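Local atomic coordinates of uncharacterized protein (Trypanosoma brucei, PDB entry 2Q0X), a protein that has no established function but adopts the alpha/beta-hydrolase fold, belongs to the DUF1749 family and is named as a paraflagellar rod component. Residues V30-M35 and G99-D104; C40-G45 and D95-I100; L112-T115 and L121-E124; E124-S129 and S133-V138. All blocks are in the same frame, centred on the assembly; numbering follows the deposited sequence.

In the fold
From the N terminus, strand 26-33 opens contact 1 and strand 40-44 opens contact 2. Both close on helix 87-104, contact 2 one turn earlier, so its loop nests inside that of contact 1 and their helical segments share G99 and I100. Strand 110-115 follows, and contact 3 closes the short turn onto helix 119-128. Contact 4 begins on that helix at E124, where contact 3 ends, and closes on strand 135-143. Contacts 3 and 4 thus follow each other along one beta-alpha-beta unit. All four reach the same mixed sheet. The two helices also meet directly, through D95 with S129 and I98 with L125.

Contact 1: residues V30-M35 and G99-D104; sequences VFMMNM and GILLRD
Strand 26-33 is the strand of the alpha/beta-hydrolase sheet that runs antiparallel to both its neighbours, and here L101 of helix 87-104 meets M32 and M35 at its end. The contact is a small apolar one, burying 86 Å² in all. L101 supplies the helix side. Its methyl CD2 lies 4.2 Å from M32 SD and 4.3 Å from M35 CE, so one branch touches both methionines. The backbones stay well apart, with 9.9 Å between M32 CA and L101 CA. The side chains bridge this distance. M32 runs straight through its middle bond (chi2 -178°), which carries the sulfur out toward the helix. M35, just past the strand, is coiled instead, with all three torsions turned the same way (chi2 -64°). This folds its methyl back beside the other methionine: M35 CE is 3.6 Å from M32 SD. Around the contact, M35 also packs on A69 and V71 of strand 69-73, while M32 touches F18 of strand 13-21 and P12 of the second subunit. The other branch of L101 reaches strand 40-44, where CD1 packs on C40 SG. V30 extends the same apolar layer by packing on L97 of the helix. No hydrogen bond or salt bridge joins the two segments. What joins them is apolar packing of two thioether chains on a leucine, which depends on shape and burial and not on bond direction.

Contact 2: residues C40-G45 and D95-I100; sequences CVLWVG and DDLIGI
L42 meets L97 and I98 with no flat group between them; the one ring here, the indole of W43, lies on the far side of the strand. One face of that indole carries G45 N, 3.7 Å above its plane and offset toward the rim. F57 and F113 meet W43 in edge-to-face stacks. The indole nitrogen is also held, by a hydrogen bond between W43 NE1 and T115 OG1. On the helix side, L42 splits its two methyls between two residues. L42 CD2 lies 3.7 Å from I98 CG1, and L42 CD1 lies 4.0 Å from L97 CD2. The leucine does this because CG stands anti to the backbone N (chi1 174°), which sends the fork out over the helix. L97 has the same first torsion, and the two leucines cross obliquely. L42 is the most heavily covered residue of the pair of segments. The CB of D95 points away from the strand. Its buried carboxylate bonds A130 N, just past the end of helix 119-128, so this polar group joins the neighbouring helix end and not the sheet. Strand 40-44 lies in the sheet between strands 69-73 and 110-115. Helix 87-104 connects those two and passes over the strand they flank, the beta-alpha-beta crossover of the alpha/beta-hydrolase fold.

Contact 3: residues L112-T115 and L121-E124; sequences LFAT and LVFE
The contact of L112 and A114 with V122 is apolar strand-to-helix packing at the heart of the chain, its centre about 4 Å from the chain centre. It belongs to the first half of a beta-alpha-beta unit, in which strand 110-115 turns sharply into helix 119-128. In alpha/beta hydrolases the turn after this strand is the place of the nucleophile elbow; the topology here is consistent with that, although the function of this protein is unknown. The helix comes close: A114 CA and V122 CA are 7.0 Å apart. At A114 only a methyl lies between the backbone and V122, consistent with the close approach. V122 puts both its methyls on the strand. CG1 stands anti to the backbone N and CG2 anti to the carbonyl carbon (chi1 169°), which turns both methyls to the end of L112. L112 and V122 slide past each other in opposite directions. The CB of F113, between the two touching strand residues, points away from the helix. The helix is also packed onto the next strand of the unit, where V122 meets V138. L112 reaches L125 as well, one turn further along the helix. L112 CD1 sits 4.2 Å from each methyl of V122, whereas V122 CG2 presses closer on A114 CB, at 3.5 Å.

Contact 4: residues E124-S129 and S133-V138; sequences ELLENS and SSITRV
L126 and V138 reach toward each other tip to tip, with L126 CD2 at 3.5 Å from V138 CG2. The CA–CB bond of L126 does not aim at the strand; its torsions (chi1 -89°, chi2 49°) bring the fork round to it. The first of these lies about 30° from the staggered value. The other branch leans on the start of the strand, where L126 CD1 is 4.3 Å from I135 CG2. This is the second half of the beta-alpha-beta unit, where helix 119-128 ends and the chain returns through a short loop to strand 135-143, parallel to strand 110-115. I135 is extended, its CG1 anti to the carbonyl carbon, and carries CD1 out to the helix end. There it meets S129, the first residue to leave helical geometry: I135 CD1 is 3.8 Å from S129 OG and 4.2 Å from S129 CB. The hydroxyl of S129 hydrogen-bonds D95 OD1 of helix 87-104 and H131 N of the loop, so this buried oxygen is satisfied even beside an apolar methyl. I98 CD1 covers the same isoleucine, packing on I135 CD1.

Contact 1: residues V30-M35 and G99-D104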
loop_
_atom_site.group_PDB
_atom_site.type_symbol
_atom_site.label_atom_id
_atom_site.label_comp_id
_atom_site.label_asym_id
_atom_site.label_seq_id
_atom_site.Cartn_x
_atom_site.Cartn_y
_atom_site.Cartn_z
ATOM N N VAL A 30 -8.597 4.940 1.639
ATOM C CA VAL A 30 -9.835 4.606 0.984
ATOM C C VAL A 30 -10.045 5.649 -0.106
ATOM O O VAL A 30 -10.025 6.847 0.163
ATOM C CB VAL A 30 -11.052 4.643 1.972
ATOM C CG1 VAL A 30 -12.311 4.223 1.252
ATOM C CG2 VAL A 30 -10.804 3.769 3.231
ATOM N N PHE A 31 -10.236 5.185 -1.325
ATOM C CA PHE A 31 -10.509 6.056 -2.462
ATOM C C PHE A 31 -11.946 5.831 -2.936
ATOM O O PHE A 31 -12.281 4.741 -3.377
ATOM C CB PHE A 31 -9.542 5.750 -3.611
ATOM C CG PHE A 31 -9.660 6.692 -4.763
ATOM C CD1 PHE A 31 -10.124 6.257 -5.983
ATOM C CD2 PHE A 31 -9.273 8.030 -4.626
ATOM C CE1 PHE A 31 -10.224 7.145 -7.051
ATOM C CE2 PHE A 31 -9.382 8.905 -5.671
ATOM C CZ PHE A 31 -9.852 8.463 -6.888
ATOM N N MET A 32 -12.768 6.879 -2.855
ATOM C CA MET A 32 -14.170 6.832 -3.275
ATOM C C MET A 32 -14.394 7.598 -4.595
ATOM O O MET A 32 -13.885 8.697 -4.770
ATOM C CB MET A 32 -15.046 7.474 -2.212
ATOM C CG MET A 32 -14.672 7.106 -0.775
ATOM S SD MET A 32 -15.789 7.842 0.422
ATOM C CE MET A 32 -15.425 9.571 0.280
ATOM N N MET A 33 -15.196 7.019 -5.490
ATOM C CA MET A 33 -15.571 7.669 -6.753
ATOM C C MET A 33 -17.084 7.711 -6.870
ATOM O O MET A 33 -17.756 6.718 -6.564
ATOM C CB MET A 33 -15.006 6.913 -7.956
ATOM C CG MET A 33 -13.517 6.840 -7.954
ATOM S SD MET A 33 -12.895 5.671 -9.143
ATOM C CE MET A 33 -13.200 6.563 -10.632
ATOM N N ASN A 34 -17.608 8.860 -7.287
ATOM C CA ASN A 34 -19.020 8.994 -7.655
ATOM C C ASN A 34 -19.971 8.723 -6.503
ATOM O O ASN A 34 -20.899 7.931 -6.609
ATOM C CB ASN A 34 -19.335 8.082 -8.854
ATOM C CG ASN A 34 -18.387 8.343 -10.028
ATOM O OD1 ASN A 34 -18.166 9.498 -10.394
ATOM N ND2 ASN A 34 -17.796 7.280 -10.584
ATOM N N MET A 35 -19.720 9.432 -5.405
ATOM C CA MET A 35 -20.481 9.276 -4.179
ATOM C C MET A 35 -21.794 10.050 -4.204
ATOM O O MET A 35 -22.469 10.127 -3.194
ATOM C CB MET A 35 -19.632 9.730 -2.982
ATOM C CG MET A 35 -18.357 8.921 -2.794
ATOM S SD MET A 35 -18.694 7.191 -2.401
ATOM C CE MET A 35 -19.157 7.321 -0.654
ATOM N N GLY A 99 -19.048 0.191 8.139
ATOM C CA GLY A 99 -19.694 1.049 9.102
ATOM C C GLY A 99 -19.552 2.542 8.845
ATOM O O GLY A 99 -20.536 3.303 8.940
ATOM N N ILE A 100 -18.330 2.974 8.551
ATOM C CA ILE A 100 -18.059 4.367 8.197
ATOM C C ILE A 100 -18.840 4.787 6.947
ATOM O O ILE A 100 -19.484 5.825 6.918
ATOM C CB ILE A 100 -16.551 4.582 7.960
ATOM C CG1 ILE A 100 -15.806 4.595 9.296
ATOM C CG2 ILE A 100 -16.280 5.870 7.123
ATOM C CD1 ILE A 100 -14.302 4.257 9.129
ATOM N N LEU A 101 -18.797 3.969 5.914
ATOM C CA LEU A 101 -19.523 4.283 4.686
ATOM C C LEU A 101 -21.042 4.419 4.891
ATOM O O LEU A 101 -21.696 5.315 4.329
ATOM C CB LEU A 101 -19.257 3.204 3.643
ATOM C CG LEU A 101 -17.848 3.183 3.046
ATOM C CD1 LEU A 101 -17.635 1.939 2.225
ATOM C CD2 LEU A 101 -17.607 4.460 2.197
ATOM N N LEU A 102 -21.597 3.503 5.680
ATOM C CA LEU A 102 -23.027 3.505 5.952
ATOM C C LEU A 102 -23.409 4.752 6.718
ATOM O O LEU A 102 -24.291 5.489 6.290
ATOM C CB LEU A 102 -23.452 2.252 6.713
ATOM C CG LEU A 102 -23.304 0.918 5.978
ATOM C CD1 LEU A 102 -23.691 -0.251 6.898
ATOM C CD2 LEU A 102 -24.113 0.895 4.694
ATOM N N ARG A 103 -22.750 5.027 7.836
ATOM C CA ARG A 103 -23.212 6.166 8.643
ATOM C C ARG A 103 -22.697 7.512 8.139
ATOM O O ARG A 103 -23.430 8.502 8.193
ATOM C CB ARG A 103 -22.994 6.001 10.160
ATOM C CG ARG A 103 -21.869 5.108 10.599
ATOM C CD ARG A 103 -21.627 5.158 12.094
ATOM N NE ARG A 103 -21.363 6.528 12.554
ATOM C CZ ARG A 103 -20.217 7.201 12.417
ATOM N NH1 ARG A 103 -19.148 6.663 11.827
ATOM N NH2 ARG A 103 -20.143 8.439 12.891
ATOM N N ASP A 104 -21.470 7.555 7.624
ATOM C CA ASP A 104 -20.855 8.846 7.295
ATOM C C ASP A 104 -20.979 9.278 5.835
ATOM O O ASP A 104 -20.882 10.465 5.553
ATOM C CB ASP A 104 -19.405 8.897 7.776
ATOM C CG ASP A 104 -19.293 8.758 9.285
ATOM O OD1 ASP A 104 -20.222 9.190 9.997
ATOM O OD2 ASP A 104 -18.277 8.224 9.771
#

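Contact 2: residues C40-G45 and D95-I100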
loop_
_atom_site.group_PDB
_atom_site.type_symbol
_atom_site.label_atom_id
_atom_site.label_comp_id
_atom_site.label_asym_id
_atom_site.label_seq_id
_atom_site.Cartn_x
_atom_site.Cartn_y
_atom_site.Cartn_z
ATOM N N CYS A 40 -22.855 1.723 -2.732
ATOM C CA CYS A 40 -21.539 1.551 -3.327
ATOM C C CYS A 40 -21.134 0.110 -3.566
ATOM O O CYS A 40 -21.514 -0.796 -2.825
ATOM C CB CYS A 40 -20.461 2.252 -2.473
ATOM S SG CYS A 40 -20.203 1.595 -0.794
ATOM N N VAL A 41 -20.342 -0.085 -4.620
ATOM C CA VAL A 41 -19.503 -1.260 -4.734
ATOM C C VAL A 41 -18.179 -0.997 -3.992
ATOM O O VAL A 41 -17.525 0.016 -4.225
ATOM C CB VAL A 41 -19.231 -1.609 -6.197
ATOM C CG1 VAL A 41 -18.235 -2.769 -6.293
ATOM C CG2 VAL A 41 -20.560 -1.941 -6.892
ATOM N N LEU A 42 -17.830 -1.892 -3.065
ATOM C CA LEU A 42 -16.611 -1.812 -2.302
ATOM C C LEU A 42 -15.697 -2.958 -2.704
ATOM O O LEU A 42 -16.048 -4.145 -2.547
ATOM C CB LEU A 42 -16.911 -1.890 -0.812
ATOM C CG LEU A 42 -15.725 -1.959 0.161
ATOM C CD1 LEU A 42 -14.770 -0.796 -0.065
ATOM C CD2 LEU A 42 -16.233 -2.020 1.641
ATOM N N TRP A 43 -14.500 -2.589 -3.156
ATOM C CA TRP A 43 -13.504 -3.538 -3.620
ATOM C C TRP A 43 -12.368 -3.736 -2.600
ATOM O O TRP A 43 -11.804 -2.783 -2.093
ATOM C CB TRP A 43 -12.914 -3.088 -4.958
ATOM C CG TRP A 43 -11.784 -3.968 -5.390
ATOM C CD1 TRP A 43 -11.882 -5.191 -5.989
ATOM C CD2 TRP A 43 -10.385 -3.719 -5.224
ATOM N NE1 TRP A 43 -10.643 -5.709 -6.210
ATOM C CE2 TRP A 43 -9.702 -4.829 -5.740
ATOM C CE3 TRP A 43 -9.646 -2.670 -4.681
ATOM C CZ2 TRP A 43 -8.319 -4.912 -5.747
ATOM C CZ3 TRP A 43 -8.274 -2.761 -4.680
ATOM C CH2 TRP A 43 -7.626 -3.874 -5.208
ATOM N N VAL A 44 -12.042 -4.994 -2.347
ATOM C CA VAL A 44 -10.861 -5.380 -1.599
ATOM C C VAL A 44 -10.173 -6.502 -2.393
ATOM O O VAL A 44 -10.816 -7.338 -3.012
ATOM C CB VAL A 44 -11.226 -5.782 -0.089
ATOM C CG1 VAL A 44 -11.987 -7.034 -0.000
ATOM C CG2 VAL A 44 -9.984 -5.853 0.752
ATOM N N GLY A 45 -8.860 -6.497 -2.391
ATOM C CA GLY A 45 -8.096 -7.407 -3.225
ATOM C C GLY A 45 -7.060 -8.190 -2.470
ATOM O O GLY A 45 -7.063 -8.262 -1.221
ATOM N N ASP A 95 -14.816 -4.286 7.889
ATOM C CA ASP A 95 -16.139 -4.082 8.492
ATOM C C ASP A 95 -16.301 -2.703 9.122
ATOM O O ASP A 95 -17.357 -2.086 9.023
ATOM C CB ASP A 95 -16.440 -5.160 9.527
ATOM C CG ASP A 95 -17.932 -5.416 9.671
ATOM O OD1 ASP A 95 -18.642 -5.405 8.630
ATOM O OD2 ASP A 95 -18.383 -5.602 10.824
ATOM N N ASP A 96 -15.235 -2.230 9.758
ATOM C CA ASP A 96 -15.147 -0.857 10.254
ATOM C C ASP A 96 -15.318 0.175 9.124
ATOM O O ASP A 96 -15.948 1.211 9.306
ATOM C CB ASP A 96 -13.800 -0.618 10.971
ATOM C CG ASP A 96 -13.605 -1.520 12.212
ATOM O OD1 ASP A 96 -14.619 -2.046 12.742
ATOM O OD2 ASP A 96 -12.433 -1.695 12.664
ATOM N N LEU A 97 -14.748 -0.092 7.955
ATOM C CA LEU A 97 -14.942 0.806 6.812
ATOM C C LEU A 97 -16.405 0.773 6.341
ATOM O O LEU A 97 -17.001 1.818 6.087
ATOM C CB LEU A 97 -13.988 0.451 5.662
ATOM C CG LEU A 97 -14.189 1.247 4.372
ATOM C CD1 LEU A 97 -14.184 2.777 4.669
ATOM C CD2 LEU A 97 -13.191 0.830 3.254
ATOM N N ILE A 98 -16.979 -0.422 6.244
ATOM C CA ILE A 98 -18.393 -0.551 5.901
ATOM C C ILE A 98 -19.267 0.305 6.830
ATOM O O ILE A 98 -20.113 1.064 6.364
ATOM C CB ILE A 98 -18.861 -2.016 5.889
ATOM C CG1 ILE A 98 -18.149 -2.785 4.766
ATOM C CG2 ILE A 98 -20.394 -2.111 5.706
ATOM C CD1 ILE A 98 -18.409 -4.324 4.795
ATOM N N GLY A 99 -19.048 0.191 8.139
ATOM C CA GLY A 99 -19.694 1.049 9.102
ATOM C C GLY A 99 -19.552 2.542 8.845
ATOM O O GLY A 99 -20.536 3.303 8.940
ATOM N N ILE A 100 -18.330 2.974 8.551
ATOM C CA ILE A 100 -18.059 4.367 8.197
ATOM C C ILE A 100 -18.840 4.787 6.947
ATOM O O ILE A 100 -19.484 5.825 6.918
ATOM C CB ILE A 100 -16.551 4.582 7.960
ATOM C CG1 ILE A 100 -15.806 4.595 9.296
ATOM C CG2 ILE A 100 -16.280 5.870 7.123
ATOM C CD1 ILE A 100 -14.302 4.257 9.129
#

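Contact 3: residues L112-T115 and L121-E124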
loop_
_atom_site.group_PDB
_atom_site.type_symbol
_atom_site.label_atom_id
_atom_site.label_comp_id
_atom_site.label_asym_id
_atom_site.label_seq_id
_atom_site.Cartn_x
_atom_site.Cartn_y
_atom_site.Cartn_z
ATOM N N LEU A 112 -20.276 -6.006 -2.023
ATOM C CA LEU A 112 -18.882 -6.361 -1.740
ATOM C C LEU A 112 -18.260 -7.078 -2.935
ATOM O O LEU A 112 -18.797 -8.073 -3.407
ATOM C CB LEU A 112 -18.762 -7.263 -0.505
ATOM C CG LEU A 112 -18.365 -6.666 0.851
ATOM C CD1 LEU A 112 -18.179 -7.780 1.904
ATOM C CD2 LEU A 112 -17.113 -5.838 0.742
ATOM N N PHE A 113 -17.107 -6.574 -3.381
ATOM C CA PHE A 113 -16.413 -7.056 -4.548
ATOM C C PHE A 113 -14.976 -7.411 -4.126
ATOM O O PHE A 113 -14.223 -6.558 -3.675
ATOM C CB PHE A 113 -16.471 -5.942 -5.606
ATOM C CG PHE A 113 -15.742 -6.228 -6.896
ATOM C CD1 PHE A 113 -15.310 -5.169 -7.675
ATOM C CD2 PHE A 113 -15.514 -7.527 -7.351
ATOM C CE1 PHE A 113 -14.624 -5.381 -8.872
ATOM C CE2 PHE A 113 -14.849 -7.757 -8.556
ATOM C CZ PHE A 113 -14.403 -6.680 -9.313
ATOM N N ALA A 114 -14.615 -8.684 -4.228
ATOM C CA ALA A 114 -13.256 -9.103 -3.898
ATOM C C ALA A 114 -12.640 -9.805 -5.064
ATOM O O ALA A 114 -13.304 -10.557 -5.760
ATOM C CB ALA A 114 -13.218 -10.006 -2.678
ATOM N N THR A 115 -11.357 -9.521 -5.277
ATOM C CA THR A 115 -10.529 -10.247 -6.210
ATOM C C THR A 115 -9.423 -10.942 -5.444
ATOM O O THR A 115 -9.038 -10.512 -4.356
ATOM C CB THR A 115 -9.892 -9.296 -7.251
ATOM O OG1 THR A 115 -9.222 -8.217 -6.578
ATOM C CG2 THR A 115 -10.951 -8.771 -8.223
ATOM N N LEU A 121 -11.379 -12.514 2.926
ATOM C CA LEU A 121 -11.937 -11.544 3.841
ATOM C C LEU A 121 -13.455 -11.491 3.732
ATOM O O LEU A 121 -14.133 -11.272 4.718
ATOM C CB LEU A 121 -11.331 -10.161 3.590
ATOM C CG LEU A 121 -9.794 -10.071 3.603
ATOM C CD1 LEU A 121 -9.372 -8.606 3.678
ATOM C CD2 LEU A 121 -9.178 -10.882 4.737
ATOM N N VAL A 122 -13.987 -11.692 2.529
ATOM C CA VAL A 122 -15.408 -11.574 2.321
ATOM C C VAL A 122 -16.159 -12.687 3.052
ATOM O O VAL A 122 -17.189 -12.410 3.657
ATOM C CB VAL A 122 -15.768 -11.508 0.815
ATOM C CG1 VAL A 122 -17.292 -11.647 0.586
ATOM C CG2 VAL A 122 -15.253 -10.203 0.211
ATOM N N PHE A 123 -15.641 -13.923 3.026
ATOM C CA PHE A 123 -16.325 -15.037 3.683
ATOM C C PHE A 123 -16.360 -14.833 5.191
ATOM O O PHE A 123 -17.397 -15.051 5.834
ATOM C CB PHE A 123 -15.708 -16.400 3.322
ATOM C CG PHE A 123 -15.987 -16.832 1.901
ATOM C CD1 PHE A 123 -17.267 -17.205 1.518
ATOM C CD2 PHE A 123 -14.972 -16.840 0.939
ATOM C CE1 PHE A 123 -17.536 -17.598 0.217
ATOM C CE2 PHE A 123 -15.237 -17.234 -0.363
ATOM C CZ PHE A 123 -16.516 -17.616 -0.724
ATOM N N GLU A 124 -15.229 -14.378 5.730
ATOM C CA GLU A 124 -15.094 -14.006 7.136
ATOM C C GLU A 124 -16.015 -12.843 7.521
ATOM O O GLU A 124 -16.697 -12.890 8.556
ATOM C CB GLU A 124 -13.633 -13.652 7.409
ATOM C CG GLU A 124 -13.299 -13.387 8.841
ATOM C CD GLU A 124 -13.529 -14.580 9.742
ATOM O OE1 GLU A 124 -13.372 -15.748 9.283
ATOM O OE2 GLU A 124 -13.859 -14.331 10.923
#

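Contact 4: residues E124-S129 and S133-V138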
loop_
_atom_site.group_PDB
_atom_site.type_symbol
_atom_site.label_atom_id
_atom_site.label_comp_id
_atom_site.label_asym_id
_atom_site.label_seq_id
_atom_site.Cartn_x
_atom_site.Cartn_y
_atom_site.Cartn_z
ATOM N N GLU A 124 -15.229 -14.378 5.730
ATOM C CA GLU A 124 -15.094 -14.006 7.136
ATOM C C GLU A 124 -16.015 -12.843 7.521
ATOM O O GLU A 124 -16.697 -12.890 8.556
ATOM C CB GLU A 124 -13.633 -13.652 7.409
ATOM C CG GLU A 124 -13.299 -13.387 8.841
ATOM C CD GLU A 124 -13.529 -14.580 9.742
ATOM O OE1 GLU A 124 -13.372 -15.748 9.283
ATOM O OE2 GLU A 124 -13.859 -14.331 10.923
ATOM N N LEU A 125 -16.046 -11.814 6.677
ATOM C CA LEU A 125 -16.955 -10.679 6.853
ATOM C C LEU A 125 -18.401 -11.128 6.922
ATOM O O LEU A 125 -19.090 -10.804 7.862
ATOM C CB LEU A 125 -16.830 -9.650 5.712
ATOM C CG LEU A 125 -15.973 -8.403 5.960
ATOM C CD1 LEU A 125 -15.893 -7.513 4.705
ATOM C CD2 LEU A 125 -16.522 -7.637 7.107
ATOM N N LEU A 126 -18.842 -11.847 5.898
ATOM C CA LEU A 126 -20.237 -12.262 5.751
ATOM C C LEU A 126 -20.778 -13.122 6.906
ATOM O O LEU A 126 -21.971 -13.089 7.181
ATOM C CB LEU A 126 -20.448 -12.978 4.411
ATOM C CG LEU A 126 -20.812 -12.046 3.248
ATOM C CD1 LEU A 126 -19.900 -10.874 3.158
ATOM C CD2 LEU A 126 -20.761 -12.789 1.961
ATOM N N GLU A 127 -19.908 -13.858 7.593
ATOM C CA GLU A 127 -20.319 -14.611 8.755
ATOM C C GLU A 127 -20.301 -13.789 10.047
ATOM O O GLU A 127 -21.075 -14.079 10.947
ATOM C CB GLU A 127 -19.527 -15.920 8.897
ATOM C CG GLU A 127 -18.054 -15.811 9.294
ATOM C CD GLU A 127 -17.438 -17.180 9.676
ATOM O OE1 GLU A 127 -16.565 -17.229 10.603
ATOM O OE2 GLU A 127 -17.833 -18.203 9.048
ATOM N N ASN A 128 -19.464 -12.752 10.128
ATOM C CA ASN A 128 -19.282 -11.990 11.373
ATOM C C ASN A 128 -19.585 -10.477 11.316
ATOM O O ASN A 128 -19.416 -9.788 12.325
ATOM C CB ASN A 128 -17.839 -12.171 11.876
ATOM C CG ASN A 128 -17.553 -13.591 12.360
ATOM O OD1 ASN A 128 -18.292 -14.151 13.175
ATOM N ND2 ASN A 128 -16.475 -14.180 11.848
ATOM N N SER A 129 -20.004 -9.946 10.168
ATOM C CA SER A 129 -20.203 -8.499 10.055
ATOM C C SER A 129 -21.227 -7.943 11.063
ATOM O O SER A 129 -22.241 -8.579 11.348
ATOM C CB SER A 129 -20.652 -8.115 8.652
ATOM O OG SER A 129 -20.790 -6.708 8.522
ATOM N N SER A 133 -26.982 -6.701 7.201
ATOM C CA SER A 133 -28.234 -6.259 6.560
ATOM C C SER A 133 -28.009 -5.261 5.431
ATOM O O SER A 133 -28.837 -5.122 4.538
ATOM C CB SER A 133 -29.198 -5.639 7.583
ATOM O OG SER A 133 -29.600 -6.599 8.558
ATOM N N SER A 134 -26.891 -4.551 5.484
ATOM C CA SER A 134 -26.557 -3.571 4.467
ATOM C C SER A 134 -25.672 -4.132 3.332
ATOM O O SER A 134 -25.450 -3.465 2.316
ATOM C CB SER A 134 -25.942 -2.345 5.150
ATOM O OG SER A 134 -26.895 -1.767 6.046
ATOM N N ILE A 135 -25.182 -5.364 3.481
ATOM C CA ILE A 135 -24.383 -6.009 2.431
ATOM C C ILE A 135 -25.345 -6.828 1.538
ATOM O O ILE A 135 -25.781 -7.925 1.907
ATOM C CB ILE A 135 -23.237 -6.858 3.051
ATOM C CG1 ILE A 135 -22.334 -5.949 3.909
ATOM C CG2 ILE A 135 -22.424 -7.583 1.952
ATOM C CD1 ILE A 135 -21.330 -6.672 4.799
ATOM N N THR A 136 -25.733 -6.262 0.396
ATOM C CA THR A 136 -26.868 -6.783 -0.381
ATOM C C THR A 136 -26.464 -7.593 -1.614
ATOM O O THR A 136 -27.290 -8.250 -2.237
ATOM C CB THR A 136 -27.827 -5.647 -0.815
ATOM O OG1 THR A 136 -27.089 -4.642 -1.497
ATOM C CG2 THR A 136 -28.545 -5.021 0.376
ATOM N N ARG A 137 -25.193 -7.541 -1.963
ATOM C CA ARG A 137 -24.671 -8.276 -3.112
ATOM C C ARG A 137 -23.236 -8.576 -2.837
ATOM O O ARG A 137 -22.548 -7.808 -2.190
ATOM C CB ARG A 137 -24.753 -7.464 -4.424
ATOM C CG ARG A 137 -26.116 -7.414 -5.075
ATOM C CD ARG A 137 -26.914 -6.218 -4.600
ATOM N NE ARG A 137 -28.359 -6.505 -4.476
ATOM C CZ ARG A 137 -29.268 -6.105 -5.345
ATOM N NH1 ARG A 137 -28.910 -5.440 -6.422
ATOM N NH2 ARG A 137 -30.529 -6.361 -5.144
ATOM N N VAL A 138 -22.796 -9.717 -3.341
ATOM C CA VAL A 138 -21.416 -10.108 -3.259
ATOM C C VAL A 138 -20.935 -10.494 -4.661
ATOM O O VAL A 138 -21.626 -11.180 -5.401
ATOM C CB VAL A 138 -21.216 -11.256 -2.239
ATOM C CG1 VAL A 138 -19.788 -11.708 -2.229
ATOM C CG2 VAL A 138 -21.667 -10.802 -0.794
#